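PDB 3BWG: uncharacterized HTH-type transcriptional regulator YydK from Bacillus subtilis subsp. subtilis, which probably binds DNA and regulates transcription as a GntR-family regulator, with a UTRA domain that in relatives senses small-molecule effectors. Local coordinates for residues B[141-146]-B[216-221]; B[101-106]-B[123-128]; B[177-182]-B[205-210]; B[146-151]-B[169-174]. All coordinates share one frame; numbering follows the deposited sequence.

Contact 1: residues B[141-146]-B[216-221]; sequences ESYYTK and FDYSKI. With EDO (1,2-ethanediol), chain H.
Tyr144 lies alongside Asp217, both side chains pointing the same way from a non-hydrogen-bonded pair of two antiparallel strands. Tyr144 CB rests 3.8 Å from Phe216 O. CG stands anti to the carbonyl carbon (chi1 -61°), which brings the ring over the neighbouring strand. CD1 then meets Asp217 CB at 3.8 Å. CE1 packs closest, 3.4 Å from Asp217 CG, with ring and carboxylate planes 30° apart and Asp217 OD1 over one ring face. At the tip, Tyr144 OH binds a water at 2.8 Å. That water also gives Asp217 OD2 a weak bond. OH makes a further weak bond to Ser142 OG, whose stronger partner is Glu140. Asp217 OD1 is buried and has no partner in the model. Replacing Tyr144 by an alanine would probably open a gap over the Asp217 carboxylate and leave the water without its tyrosine partner. On the other face, the Tyr143 and Tyr218 rings are nearly parallel but slid apart, and touch at CD2 to CD2, 3.7 Å. The backbones are tied by bonds such as Lys220 N to Glu141 O, 2.7 Å. Strand 123-132 flanks this pair beside 141-145, and strand 200-210 lies beside 216-221. Helix 161-167 packs on the face of Tyr144 and Asp217.

Contact 2: residues B[101-106]-B[123-128]; sequences ELDVRK and IYYVKR
A salt bridge, Glu101 to Lys127, and a cation-pi stack, Arg105 on Tyr125, join antiparallel strands 95-105 and 123-132, at the outer strand 95-105 of the sheet within this chain. The Arg105 guanidinium lies flat on the Tyr125 ring, planes 17° apart, with CZ 3.7 Å from the ring centroid. The bend at chi3 (-83°) helps fold the group back over that face. Asp103 holds Arg105 from its own strand, side-on: NE reaches the syn lone pair of OD1 at 2.9 Å, and NH2 meets OD2 at 3.0 Å. Glu101, Asp103, Arg105 and Lys127 form a salt-bridge network on one face of the UTRA domain's antiparallel sheet. Glu101 OE1 pairs with Arg105 NH2 in a salt bridge whose hydrogen bond is weak. Its OE2 accepts Lys127 NZ at 3.0 Å, across the strands. With a leucine in place of Arg105, the Asp103 carboxylate would probably lose its charged mate and the Tyr125 face its cation. Tyr125 OH bonds to Glu141 on the next strand. On the opposite face, Val104 CG2 touches Tyr124 CE2 at 3.6 Å.

Contact 3: residues B[177-182]-B[205-210]; sequences DLFLHV and ESIFHL
Phe179 presents its ring edge to Ile207 across an antiparallel beta ladder that joins strands 173-184 and 200-210 of the UTRA sheet. Ile207 CD1 lies near the ring plane, 3.5 Å from Phe179 CE2, and the two side chains run obliquely to each other. The phenylalanine is placed there by chi1 of -56°, with CG beside its own backbone N. Asp177 and His209 meet differently. Their side chains cross at about a right angle, carboxylate and imidazole planes 64° apart, and His209 CE1 sits 3.5 Å from Asp177 OD2. The nearest ring atom is a carbon, so this is proximity and not a hydrogen bond. His209 ND1 is hydrogen-bonded to Phe175 O. On the other face of the sheet, Leu178 and Ser206 form a non-hydrogen-bonded pair. The polar ends mostly serve other partners. Asp177 makes a salt bridge to Arg70 of the second subunit. Glu205 makes one to Arg74 of that subunit and bonds to Tyr218 in its own chain. Residues 177-180 also pair with a strand of the second subunit, so the sheet runs on through the interface. Four backbone bonds hold the ladder, two each at Asp177 with Ile207 and Phe179 with Glu205. The shortest is Phe179 N to Glu205 O, 2.8 Å. Beside Leu178, the Ser206 hydroxyl is met by a carbon: OG lies 3.5 Å from Leu178 CG.

Contact 4: residues B[146-151]-B[169-174]; sequences KSIVTY and LGLKIG
Ile148 O is approached by two leucine methyls, CD1 of Leu169 and CD1 of Leu171, each 3.9 Å away. These are van der Waals contacts, and the contact is mainly apolar. Leu169 reaches furthest along the loop. Its CD1 meets Val149 CA at 3.8 Å and Val149 CG1 at 4.1 Å, the two side chains crossing at about a right angle. Its other methyl, CD2, touches Thr150 OG1 at 3.9 Å. One leucine thus spans three consecutive loop residues. Leu171 packs one step along: Leu171 CD1 meets Ile148 CG2 at 3.7 Å, again crossing at about a right angle. CG2 of Ile148 is anti to the backbone N, which turns this methyl toward the leucine. Both leucines also rest on helix 161-167, Leu169 on Tyr164 and Leu171 on Ile165, while Ile148 leans on Phe216 of strand 215-224. The contact is small and lies near the surface. Between the leucines, Gly170 has positive phi, 70°, a value that favours glycine. It is the first residue to leave helical geometry after the helix. The arrangement is that of a positive-phi glycine just after a helix, on the way into strand 173-184, packed against the loop that follows strand 135-145.

Contacts 1, 2 and 3 are three strand pairs of one six-stranded antiparallel sheet, ordered 95-105, 123-132, 135-145, 215-224, 200-210, 173-184. Contact 2 joins the first two strands, contact 1 the central pair and contact 3 the last two. The centres of contacts 2 and 3 are about 18 Å apart, while contact 1 sits about 9 Å from contact 2 and 10 Å from contact 3. Contact 4 joins two loop regions at one end of the sheet, shares Lys146 with contact 1 and runs into the strand of contact 3. Along the chain, contact 2 closes first. Contacts 4 and 3 then follow between the segments of contact 1. All lie in the UTRA domain, whose sheet continues into the second subunit beyond contact 3.

Contact 1: residues B[141-146]-B[216-221]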
loop_
_atom_site.group_PDB
_atom_site.type_symbol
_atom_site.label_atom_id
_atom_site.label_comp_id
_atom_site.label_asym_id
_atom_site.label_seq_id
_atom_site.Cartn_x
_atom_site.Cartn_y
_atom_site.Cartn_z
ATOM N N GLU B 141 11.811 14.015 9.656
ATOM C CA GLU B 141 12.976 14.634 9.084
ATOM C C GLU B 141 12.892 14.277 7.627
ATOM O O GLU B 141 12.675 13.093 7.278
ATOM C CB GLU B 141 14.256 14.029 9.673
ATOM C CG GLU B 141 14.619 14.505 11.075
ATOM C CD GLU B 141 15.919 13.846 11.578
ATOM O OE1 GLU B 141 17.010 14.473 11.504
ATOM O OE2 GLU B 141 15.841 12.681 12.029
ATOM N N SER B 142 13.032 15.283 6.761
ATOM C CA SER B 142 13.152 14.998 5.346
ATOM C C SER B 142 14.287 15.733 4.663
ATOM O O SER B 142 14.786 16.748 5.149
ATOM C CB SER B 142 11.836 15.194 4.618
ATOM O OG SER B 142 11.188 16.319 5.124
ATOM N N TYR B 143 14.706 15.178 3.533
ATOM C CA TYR B 143 15.859 15.675 2.828
ATOM C C TYR B 143 15.519 15.775 1.371
ATOM O O TYR B 143 15.163 14.802 0.764
ATOM C CB TYR B 143 17.022 14.692 2.981
ATOM C CG TYR B 143 17.311 14.231 4.393
ATOM C CD1 TYR B 143 18.400 14.743 5.102
ATOM C CD2 TYR B 143 16.534 13.243 4.993
ATOM C CE1 TYR B 143 18.699 14.278 6.385
ATOM C CE2 TYR B 143 16.803 12.793 6.263
ATOM C CZ TYR B 143 17.879 13.312 6.962
ATOM O OH TYR B 143 18.140 12.850 8.228
ATOM N N TYR B 144 15.715 16.948 0.797
ATOM C CA TYR B 144 15.368 17.202 -0.603
ATOM C C TYR B 144 16.583 17.588 -1.371
ATOM O O TYR B 144 17.283 18.486 -0.960
ATOM C CB TYR B 144 14.367 18.361 -0.679
ATOM C CG TYR B 144 13.112 18.054 0.054
ATOM C CD1 TYR B 144 11.953 17.623 -0.621
ATOM C CD2 TYR B 144 13.071 18.177 1.426
ATOM C CE1 TYR B 144 10.794 17.325 0.098
ATOM C CE2 TYR B 144 11.948 17.891 2.140
ATOM C CZ TYR B 144 10.824 17.470 1.485
ATOM O OH TYR B 144 9.741 17.198 2.278
ATOM N N THR B 145 16.804 16.941 -2.509
ATOM C CA THR B 145 17.933 17.289 -3.405
ATOM C C THR B 145 17.750 18.699 -3.895
ATOM O O THR B 145 16.786 18.967 -4.551
ATOM C CB THR B 145 18.038 16.321 -4.598
ATOM O OG1 THR B 145 18.106 14.972 -4.100
ATOM C CG2 THR B 145 19.305 16.597 -5.421
ATOM N N LYS B 146 18.660 19.596 -3.540
ATOM C CA LYS B 146 18.523 21.032 -3.813
ATOM C C LYS B 146 18.567 21.413 -5.315
ATOM O O LYS B 146 17.911 22.359 -5.746
ATOM C CB LYS B 146 19.570 21.826 -3.004
ATOM C CG LYS B 146 19.266 23.298 -2.972
ATOM C CD LYS B 146 20.015 24.041 -1.940
ATOM C CE LYS B 146 19.859 25.529 -2.146
ATOM N NZ LYS B 146 20.570 26.031 -3.376
ATOM N N PHE B 216 13.904 12.563 -5.272
ATOM C CA PHE B 216 13.925 13.996 -4.913
ATOM C C PHE B 216 13.734 14.263 -3.411
ATOM O O PHE B 216 14.090 15.346 -2.930
ATOM C CB PHE B 216 12.910 14.831 -5.743
ATOM C CG PHE B 216 11.449 14.578 -5.396
ATOM C CD1 PHE B 216 10.796 15.338 -4.419
ATOM C CD2 PHE B 216 10.731 13.608 -6.065
ATOM C CE1 PHE B 216 9.461 15.134 -4.088
ATOM C CE2 PHE B 216 9.366 13.372 -5.740
ATOM C CZ PHE B 216 8.743 14.147 -4.739
ATOM N N ASP B 217 13.184 13.281 -2.689
ATOM C CA ASP B 217 12.788 13.443 -1.261
ATOM C C ASP B 217 12.976 12.113 -0.504
ATOM O O ASP B 217 12.461 11.090 -0.915
ATOM C CB ASP B 217 11.325 13.936 -1.209
ATOM C CG ASP B 217 10.682 13.882 0.201
ATOM O OD1 ASP B 217 11.338 13.686 1.223
ATOM O OD2 ASP B 217 9.470 14.116 0.283
ATOM N N TYR B 218 13.782 12.122 0.553
ATOM C CA TYR B 218 13.914 11.021 1.467
ATOM C C TYR B 218 13.430 11.555 2.789
ATOM O O TYR B 218 13.936 12.580 3.275
ATOM C CB TYR B 218 15.386 10.599 1.593
ATOM C CG TYR B 218 15.641 9.584 2.661
ATOM C CD1 TYR B 218 14.989 8.345 2.633
ATOM C CD2 TYR B 218 16.557 9.834 3.686
ATOM C CE1 TYR B 218 15.207 7.405 3.621
ATOM C CE2 TYR B 218 16.797 8.905 4.657
ATOM C CZ TYR B 218 16.133 7.686 4.613
ATOM O OH TYR B 218 16.389 6.721 5.578
ATOM N N SER B 219 12.478 10.851 3.391
ATOM C CA SER B 219 11.947 11.258 4.682
ATOM C C SER B 219 11.956 10.104 5.696
ATOM O O SER B 219 11.904 8.903 5.332
ATOM C CB SER B 219 10.545 11.851 4.511
ATOM O OG SER B 219 9.615 10.818 4.307
ATOM N N LYS B 220 12.052 10.491 6.971
ATOM C CA LYS B 220 12.065 9.587 8.111
ATOM C C LYS B 220 11.006 10.082 9.054
ATOM O O LYS B 220 11.105 11.195 9.560
ATOM C CB LYS B 220 13.414 9.663 8.787
ATOM C CG LYS B 220 14.504 9.058 7.908
ATOM C CD LYS B 220 15.884 9.632 8.225
ATOM C CE LYS B 220 16.276 9.488 9.672
ATOM N NZ LYS B 220 17.020 8.223 9.890
ATOM N N ILE B 221 9.983 9.262 9.294
ATOM C CA ILE B 221 8.840 9.706 10.087
ATOM C C ILE B 221 8.439 8.719 11.178
ATOM O O ILE B 221 8.368 7.504 10.960
ATOM C CB ILE B 221 7.655 9.975 9.199
ATOM C CG1 ILE B 221 8.069 10.908 8.032
ATOM C CG2 ILE B 221 6.478 10.596 10.050
ATOM C CD1 ILE B 221 6.952 11.348 7.106
HETATM C C1 EDO H . 11.710 10.409 12.429
HETATM O O1 EDO H . 11.695 9.730 13.679
HETATM C C2 EDO H . 12.764 11.488 12.514
HETATM O O2 EDO H . 14.038 10.834 12.443
HETATM O O HOH W 1 8.129 15.116 3.306
#

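Contact 2: residues B[101-106]-B[123-128]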
loop_
_atom_site.group_PDB
_atom_site.type_symbol
_atom_site.label_atom_id
_atom_site.label_comp_id
_atom_site.label_asym_id
_atom_site.label_seq_id
_atom_site.Cartn_x
_atom_site.Cartn_y
_atom_site.Cartn_z
ATOM N N GLU B 101 13.352 22.926 12.117
ATOM C CA GLU B 101 14.525 23.348 11.365
ATOM C C GLU B 101 14.237 23.362 9.849
ATOM O O GLU B 101 13.460 22.561 9.342
ATOM C CB GLU B 101 15.693 22.390 11.603
ATOM C CG GLU B 101 16.482 22.553 12.910
ATOM C CD GLU B 101 17.662 21.558 12.980
ATOM O OE1 GLU B 101 18.737 21.838 12.395
ATOM O OE2 GLU B 101 17.511 20.480 13.599
ATOM N N LEU B 102 14.870 24.279 9.136
ATOM C CA LEU B 102 14.890 24.252 7.697
ATOM C C LEU B 102 16.152 24.953 7.345
ATOM O O LEU B 102 16.348 26.090 7.768
ATOM C CB LEU B 102 13.691 25.004 7.095
ATOM C CG LEU B 102 13.688 25.388 5.605
ATOM C CD1 LEU B 102 13.657 24.199 4.635
ATOM C CD2 LEU B 102 12.546 26.349 5.318
ATOM N N ASP B 103 17.036 24.276 6.626
ATOM C CA ASP B 103 18.253 24.911 6.164
ATOM C C ASP B 103 18.827 24.162 4.962
ATOM O O ASP B 103 18.260 23.172 4.513
ATOM C CB ASP B 103 19.272 25.029 7.307
ATOM C CG ASP B 103 19.755 23.692 7.804
ATOM O OD1 ASP B 103 19.615 22.677 7.086
ATOM O OD2 ASP B 103 20.295 23.647 8.920
ATOM N N VAL B 104 19.930 24.682 4.433
ATOM C CA VAL B 104 20.698 24.005 3.421
ATOM C C VAL B 104 21.897 23.431 4.125
ATOM O O VAL B 104 22.487 24.087 4.978
ATOM C CB VAL B 104 21.155 24.951 2.306
ATOM C CG1 VAL B 104 21.959 24.155 1.246
ATOM C CG2 VAL B 104 19.953 25.638 1.707
ATOM N N ARG B 105 22.265 22.214 3.724
ATOM C CA ARG B 105 23.071 21.297 4.504
ATOM C C ARG B 105 23.632 20.270 3.522
ATOM O O ARG B 105 23.009 19.972 2.506
ATOM C CB ARG B 105 22.062 20.595 5.421
ATOM C CG ARG B 105 22.536 19.798 6.518
ATOM C CD ARG B 105 21.335 19.328 7.310
ATOM N NE ARG B 105 20.863 20.331 8.281
ATOM C CZ ARG B 105 20.629 20.083 9.572
ATOM N NH1 ARG B 105 20.809 18.852 10.075
ATOM N NH2 ARG B 105 20.182 21.061 10.359
ATOM N N LYS B 106 24.793 19.706 3.824
ATOM C CA LYS B 106 25.214 18.470 3.179
ATOM C C LYS B 106 24.375 17.278 3.719
ATOM O O LYS B 106 23.934 17.296 4.870
ATOM C CB LYS B 106 26.735 18.230 3.346
ATOM C CG LYS B 106 27.594 19.370 2.849
ATOM C CD LYS B 106 27.309 19.682 1.379
ATOM C CE LYS B 106 28.231 20.767 0.883
ATOM N NZ LYS B 106 27.835 21.171 -0.502
ATOM N N ILE B 123 21.488 19.526 0.094
ATOM C CA ILE B 123 20.083 19.158 0.250
ATOM C C ILE B 123 19.413 20.258 1.065
ATOM O O ILE B 123 20.128 20.957 1.800
ATOM C CB ILE B 123 19.880 17.728 0.867
ATOM C CG1 ILE B 123 20.616 17.515 2.205
ATOM C CG2 ILE B 123 20.386 16.663 -0.120
ATOM C CD1 ILE B 123 19.795 17.768 3.479
ATOM N N TYR B 124 18.092 20.444 0.895
ATOM C CA TYR B 124 17.266 21.105 1.918
ATOM C C TYR B 124 16.919 20.124 3.011
ATOM O O TYR B 124 16.448 19.024 2.717
ATOM C CB TYR B 124 15.946 21.604 1.364
ATOM C CG TYR B 124 16.069 22.949 0.775
ATOM C CD1 TYR B 124 16.106 23.123 -0.613
ATOM C CD2 TYR B 124 16.219 24.048 1.594
ATOM C CE1 TYR B 124 16.241 24.382 -1.161
ATOM C CE2 TYR B 124 16.385 25.328 1.062
ATOM C CZ TYR B 124 16.382 25.491 -0.302
ATOM O OH TYR B 124 16.539 26.757 -0.812
ATOM N N TYR B 125 17.113 20.528 4.268
ATOM C CA TYR B 125 16.791 19.649 5.377
ATOM C C TYR B 125 15.605 20.189 6.118
ATOM O O TYR B 125 15.594 21.354 6.484
ATOM C CB TYR B 125 17.987 19.553 6.331
ATOM C CG TYR B 125 17.696 18.889 7.657
ATOM C CD1 TYR B 125 17.634 17.497 7.749
ATOM C CD2 TYR B 125 17.517 19.647 8.835
ATOM C CE1 TYR B 125 17.372 16.882 8.936
ATOM C CE2 TYR B 125 17.271 19.019 10.056
ATOM C CZ TYR B 125 17.189 17.629 10.083
ATOM O OH TYR B 125 16.959 16.926 11.243
ATOM N N VAL B 126 14.612 19.346 6.372
ATOM C CA VAL B 126 13.492 19.802 7.181
ATOM C C VAL B 126 13.184 18.914 8.374
ATOM O O VAL B 126 13.276 17.684 8.294
ATOM C CB VAL B 126 12.230 20.292 6.341
ATOM C CG1 VAL B 126 12.472 20.263 4.855
ATOM C CG2 VAL B 126 10.896 19.683 6.801
ATOM N N LYS B 127 12.943 19.549 9.511
ATOM C CA LYS B 127 12.606 18.843 10.718
ATOM C C LYS B 127 11.296 19.496 11.193
ATOM O O LYS B 127 11.245 20.728 11.373
ATOM C CB LYS B 127 13.718 19.004 11.752
ATOM C CG LYS B 127 13.433 18.236 13.048
ATOM C CD LYS B 127 14.329 18.630 14.239
ATOM C CE LYS B 127 15.673 17.907 14.153
ATOM N NZ LYS B 127 16.493 18.296 15.358
ATOM N N ARG B 128 10.233 18.698 11.343
ATOM C CA ARG B 128 8.947 19.258 11.721
ATOM C C ARG B 128 8.062 18.273 12.482
ATOM O O ARG B 128 8.160 17.034 12.328
ATOM C CB ARG B 128 8.229 19.876 10.500
ATOM C CG ARG B 128 7.589 18.913 9.524
ATOM C CD ARG B 128 7.098 19.608 8.271
ATOM N NE ARG B 128 6.773 18.582 7.280
ATOM C CZ ARG B 128 5.976 18.736 6.229
ATOM N NH1 ARG B 128 5.396 19.905 5.982
ATOM N NH2 ARG B 128 5.770 17.702 5.426
#

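Contact 3: residues B[177-182]-B[205-210]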
loop_
_atom_site.group_PDB
_atom_site.type_symbol
_atom_site.label_atom_id
_atom_site.label_comp_id
_atom_site.label_asym_id
_atom_site.label_seq_id
_atom_site.Cartn_x
_atom_site.Cartn_y
_atom_site.Cartn_z
ATOM N N ASP B 177 8.922 4.396 -2.785
ATOM C CA ASP B 177 9.116 3.221 -1.950
ATOM C C ASP B 177 8.975 3.558 -0.467
ATOM O O ASP B 177 9.614 4.502 -0.001
ATOM C CB ASP B 177 10.509 2.664 -2.262
ATOM C CG ASP B 177 10.671 2.326 -3.773
ATOM O OD1 ASP B 177 9.715 1.798 -4.401
ATOM O OD2 ASP B 177 11.736 2.636 -4.342
ATOM N N LEU B 178 8.162 2.799 0.284
ATOM C CA LEU B 178 8.049 2.981 1.750
ATOM C C LEU B 178 8.534 1.749 2.478
ATOM O O LEU B 178 8.177 0.625 2.074
ATOM C CB LEU B 178 6.605 3.287 2.192
ATOM C CG LEU B 178 5.986 4.678 2.011
ATOM C CD1 LEU B 178 6.048 5.123 0.505
ATOM C CD2 LEU B 178 4.552 4.782 2.548
ATOM N N PHE B 179 9.379 1.977 3.500
ATOM C CA PHE B 179 9.947 0.996 4.397
ATOM C C PHE B 179 9.395 1.249 5.802
ATOM O O PHE B 179 9.509 2.370 6.334
ATOM C CB PHE B 179 11.482 1.050 4.336
ATOM C CG PHE B 179 12.015 0.864 2.912
ATOM C CD1 PHE B 179 12.085 -0.398 2.360
ATOM C CD2 PHE B 179 12.356 1.963 2.124
ATOM C CE1 PHE B 179 12.540 -0.588 1.032
ATOM C CE2 PHE B 179 12.783 1.820 0.817
ATOM C CZ PHE B 179 12.892 0.528 0.268
ATOM N N LEU B 180 8.697 0.245 6.331
ATOM C CA LEU B 180 7.943 0.338 7.599
ATOM C C LEU B 180 8.579 -0.498 8.688
ATOM O O LEU B 180 8.913 -1.659 8.467
ATOM C CB LEU B 180 6.491 -0.119 7.392
ATOM C CG LEU B 180 5.465 0.809 6.729
ATOM C CD1 LEU B 180 5.663 0.984 5.229
ATOM C CD2 LEU B 180 4.094 0.257 6.964
ATOM N N HIS B 181 8.735 0.107 9.866
ATOM C CA HIS B 181 9.364 -0.513 11.019
ATOM C C HIS B 181 8.465 -0.206 12.211
ATOM O O HIS B 181 7.853 0.853 12.271
ATOM C CB HIS B 181 10.795 0.035 11.267
ATOM C CG HIS B 181 11.663 0.092 10.037
ATOM N ND1 HIS B 181 11.698 1.196 9.204
ATOM C CD2 HIS B 181 12.554 -0.794 9.518
ATOM C CE1 HIS B 181 12.541 0.974 8.204
ATOM N NE2 HIS B 181 13.064 -0.229 8.363
ATOM N N VAL B 182 8.354 -1.149 13.124
ATOM C CA VAL B 182 7.719 -0.891 14.425
ATOM C C VAL B 182 8.752 -0.938 15.520
ATOM O O VAL B 182 9.570 -1.842 15.551
ATOM C CB VAL B 182 6.533 -1.822 14.716
ATOM C CG1 VAL B 182 6.064 -1.673 16.163
ATOM C CG2 VAL B 182 5.370 -1.457 13.777
ATOM N N GLU B 205 10.382 5.085 6.518
ATOM C CA GLU B 205 11.246 5.757 5.552
ATOM C C GLU B 205 10.691 5.700 4.155
ATOM O O GLU B 205 10.369 4.601 3.644
ATOM C CB GLU B 205 12.634 5.149 5.555
ATOM C CG GLU B 205 13.320 5.294 6.881
ATOM C CD GLU B 205 14.455 4.320 6.987
ATOM O OE1 GLU B 205 14.227 3.145 7.348
ATOM O OE2 GLU B 205 15.582 4.706 6.636
ATOM N N SER B 206 10.576 6.879 3.530
ATOM C CA SER B 206 10.040 6.979 2.199
ATOM C C SER B 206 11.041 7.543 1.194
ATOM O O SER B 206 11.754 8.503 1.476
ATOM C CB SER B 206 8.792 7.865 2.181
ATOM O OG SER B 206 7.862 7.428 3.152
ATOM N N ILE B 207 11.050 6.985 -0.001
ATOM C CA ILE B 207 11.834 7.619 -1.097
ATOM C C ILE B 207 10.842 7.956 -2.197
ATOM O O ILE B 207 10.180 7.051 -2.731
ATOM C CB ILE B 207 12.973 6.733 -1.634
ATOM C CG1 ILE B 207 13.962 6.381 -0.540
ATOM C CG2 ILE B 207 13.774 7.440 -2.705
ATOM C CD1 ILE B 207 13.538 5.239 0.323
ATOM N N PHE B 208 10.701 9.244 -2.474
ATOM C CA PHE B 208 9.839 9.710 -3.560
ATOM C C PHE B 208 10.700 10.032 -4.781
ATOM O O PHE B 208 11.808 10.573 -4.651
ATOM C CB PHE B 208 8.977 10.900 -3.115
ATOM C CG PHE B 208 7.992 10.547 -2.015
ATOM C CD1 PHE B 208 6.661 10.259 -2.316
ATOM C CD2 PHE B 208 8.397 10.523 -0.667
ATOM C CE1 PHE B 208 5.737 9.929 -1.285
ATOM C CE2 PHE B 208 7.463 10.220 0.381
ATOM C CZ PHE B 208 6.153 9.894 0.051
ATOM N N HIS B 209 10.211 9.639 -5.953
ATOM C CA HIS B 209 10.989 9.782 -7.196
ATOM C C HIS B 209 10.199 10.703 -8.116
ATOM O O HIS B 209 8.952 10.730 -8.071
ATOM C CB HIS B 209 11.209 8.405 -7.900
ATOM C CG HIS B 209 11.957 7.399 -7.067
ATOM N ND1 HIS B 209 11.358 6.672 -6.053
ATOM C CD2 HIS B 209 13.256 7.010 -7.085
ATOM C CE1 HIS B 209 12.253 5.882 -5.485
ATOM N NE2 HIS B 209 13.418 6.093 -6.064
ATOM N N LEU B 210 10.905 11.430 -8.980
ATOM C CA LEU B 210 10.257 12.074 -10.122
ATOM C C LEU B 210 9.832 10.991 -11.149
ATOM O O LEU B 210 10.191 9.792 -11.041
ATOM C CB LEU B 210 11.169 13.122 -10.758
ATOM C CG LEU B 210 11.701 14.314 -9.938
ATOM C CD1 LEU B 210 12.709 15.065 -10.769
ATOM C CD2 LEU B 210 10.568 15.263 -9.455
#

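Contact 4: residues B[146-151]-B[169-174]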
loop_
_atom_site.group_PDB
_atom_site.type_symbol
_atom_site.label_atom_id
_atom_site.label_comp_id
_atom_site.label_asym_id
_atom_site.label_seq_id
_atom_site.Cartn_x
_atom_site.Cartn_y
_atom_site.Cartn_z
ATOM N N LYS B 146 18.660 19.596 -3.540
ATOM C CA LYS B 146 18.523 21.032 -3.813
ATOM C C LYS B 146 18.567 21.413 -5.315
ATOM O O LYS B 146 17.911 22.359 -5.746
ATOM C CB LYS B 146 19.570 21.826 -3.004
ATOM C CG LYS B 146 19.266 23.298 -2.972
ATOM C CD LYS B 146 20.015 24.041 -1.940
ATOM C CE LYS B 146 19.859 25.529 -2.146
ATOM N NZ LYS B 146 20.570 26.031 -3.376
ATOM N N SER B 147 19.310 20.657 -6.124
ATOM C CA SER B 147 19.385 20.971 -7.547
ATOM C C SER B 147 18.078 20.566 -8.237
ATOM O O SER B 147 17.798 20.999 -9.343
ATOM C CB SER B 147 20.597 20.316 -8.190
ATOM O OG SER B 147 20.539 18.912 -8.068
ATOM N N ILE B 148 17.270 19.756 -7.547
ATOM C CA ILE B 148 15.893 19.461 -7.983
ATOM C C ILE B 148 14.873 20.434 -7.323
ATOM O O ILE B 148 14.145 21.128 -8.003
ATOM C CB ILE B 148 15.504 17.993 -7.679
ATOM C CG1 ILE B 148 16.511 17.042 -8.371
ATOM C CG2 ILE B 148 14.019 17.752 -8.140
ATOM C CD1 ILE B 148 16.259 15.531 -8.158
ATOM N N VAL B 149 14.825 20.455 -5.995
ATOM C CA VAL B 149 13.881 21.321 -5.247
ATOM C C VAL B 149 14.662 22.563 -4.892
ATOM O O VAL B 149 15.403 22.599 -3.895
ATOM C CB VAL B 149 13.384 20.617 -3.983
ATOM C CG1 VAL B 149 12.398 21.495 -3.261
ATOM C CG2 VAL B 149 12.793 19.213 -4.338
ATOM N N THR B 150 14.572 23.548 -5.757
ATOM C CA THR B 150 15.652 24.520 -5.823
ATOM C C THR B 150 15.571 25.570 -4.720
ATOM O O THR B 150 16.595 26.161 -4.363
ATOM C CB THR B 150 15.754 25.193 -7.201
ATOM O OG1 THR B 150 14.439 25.528 -7.642
ATOM C CG2 THR B 150 16.455 24.261 -8.223
ATOM N N TYR B 151 14.354 25.814 -4.233
ATOM C CA TYR B 151 14.129 26.713 -3.105
ATOM C C TYR B 151 12.954 26.246 -2.240
ATOM O O TYR B 151 11.940 25.760 -2.749
ATOM C CB TYR B 151 13.907 28.150 -3.588
ATOM C CG TYR B 151 13.816 29.163 -2.452
ATOM C CD1 TYR B 151 14.965 29.556 -1.724
ATOM C CD2 TYR B 151 12.582 29.698 -2.078
ATOM C CE1 TYR B 151 14.862 30.490 -0.670
ATOM C CE2 TYR B 151 12.466 30.632 -1.056
ATOM C CZ TYR B 151 13.586 31.014 -0.349
ATOM O OH TYR B 151 13.437 31.933 0.668
ATOM N N LEU B 169 7.036 24.484 -8.687
ATOM C CA LEU B 169 8.232 24.106 -9.445
ATOM C C LEU B 169 7.915 23.420 -10.776
ATOM O O LEU B 169 8.797 23.294 -11.653
ATOM C CB LEU B 169 9.141 23.212 -8.605
ATOM C CG LEU B 169 9.843 23.817 -7.384
ATOM C CD1 LEU B 169 10.771 22.782 -6.786
ATOM C CD2 LEU B 169 10.606 25.080 -7.774
ATOM N N GLY B 170 6.671 22.958 -10.920
ATOM C CA GLY B 170 6.239 22.258 -12.121
ATOM C C GLY B 170 6.829 20.873 -12.305
ATOM O O GLY B 170 6.931 20.390 -13.427
ATOM N N LEU B 171 7.186 20.214 -11.202
ATOM C CA LEU B 171 7.764 18.877 -11.260
ATOM C C LEU B 171 6.694 17.796 -11.238
ATOM O O LEU B 171 5.627 17.976 -10.662
ATOM C CB LEU B 171 8.737 18.665 -10.086
ATOM C CG LEU B 171 9.961 19.573 -10.171
ATOM C CD1 LEU B 171 10.779 19.447 -8.919
ATOM C CD2 LEU B 171 10.789 19.262 -11.411
ATOM N N LYS B 172 7.018 16.651 -11.828
ATOM C CA LYS B 172 6.071 15.567 -11.950
ATOM C C LYS B 172 6.535 14.449 -11.020
ATOM O O LYS B 172 7.576 13.817 -11.237
ATOM C CB LYS B 172 5.965 15.104 -13.419
ATOM C CG LYS B 172 5.751 16.251 -14.423
ATOM C CD LYS B 172 4.332 16.860 -14.288
ATOM C CE LYS B 172 4.320 18.361 -14.649
ATOM N NZ LYS B 172 4.845 18.664 -16.023
ATOM N N ILE B 173 5.756 14.252 -9.965
ATOM C CA ILE B 173 6.047 13.315 -8.895
ATOM C C ILE B 173 5.606 11.904 -9.320
ATOM O O ILE B 173 4.474 11.697 -9.730
ATOM C CB ILE B 173 5.369 13.791 -7.584
ATOM C CG1 ILE B 173 5.848 15.233 -7.255
ATOM C CG2 ILE B 173 5.538 12.734 -6.436
ATOM C CD1 ILE B 173 5.416 15.835 -5.863
ATOM N N GLY B 174 6.516 10.937 -9.257
ATOM C CA GLY B 174 6.211 9.601 -9.743
ATOM C C GLY B 174 6.174 8.622 -8.582
ATOM O O GLY B 174 5.577 8.905 -7.539
#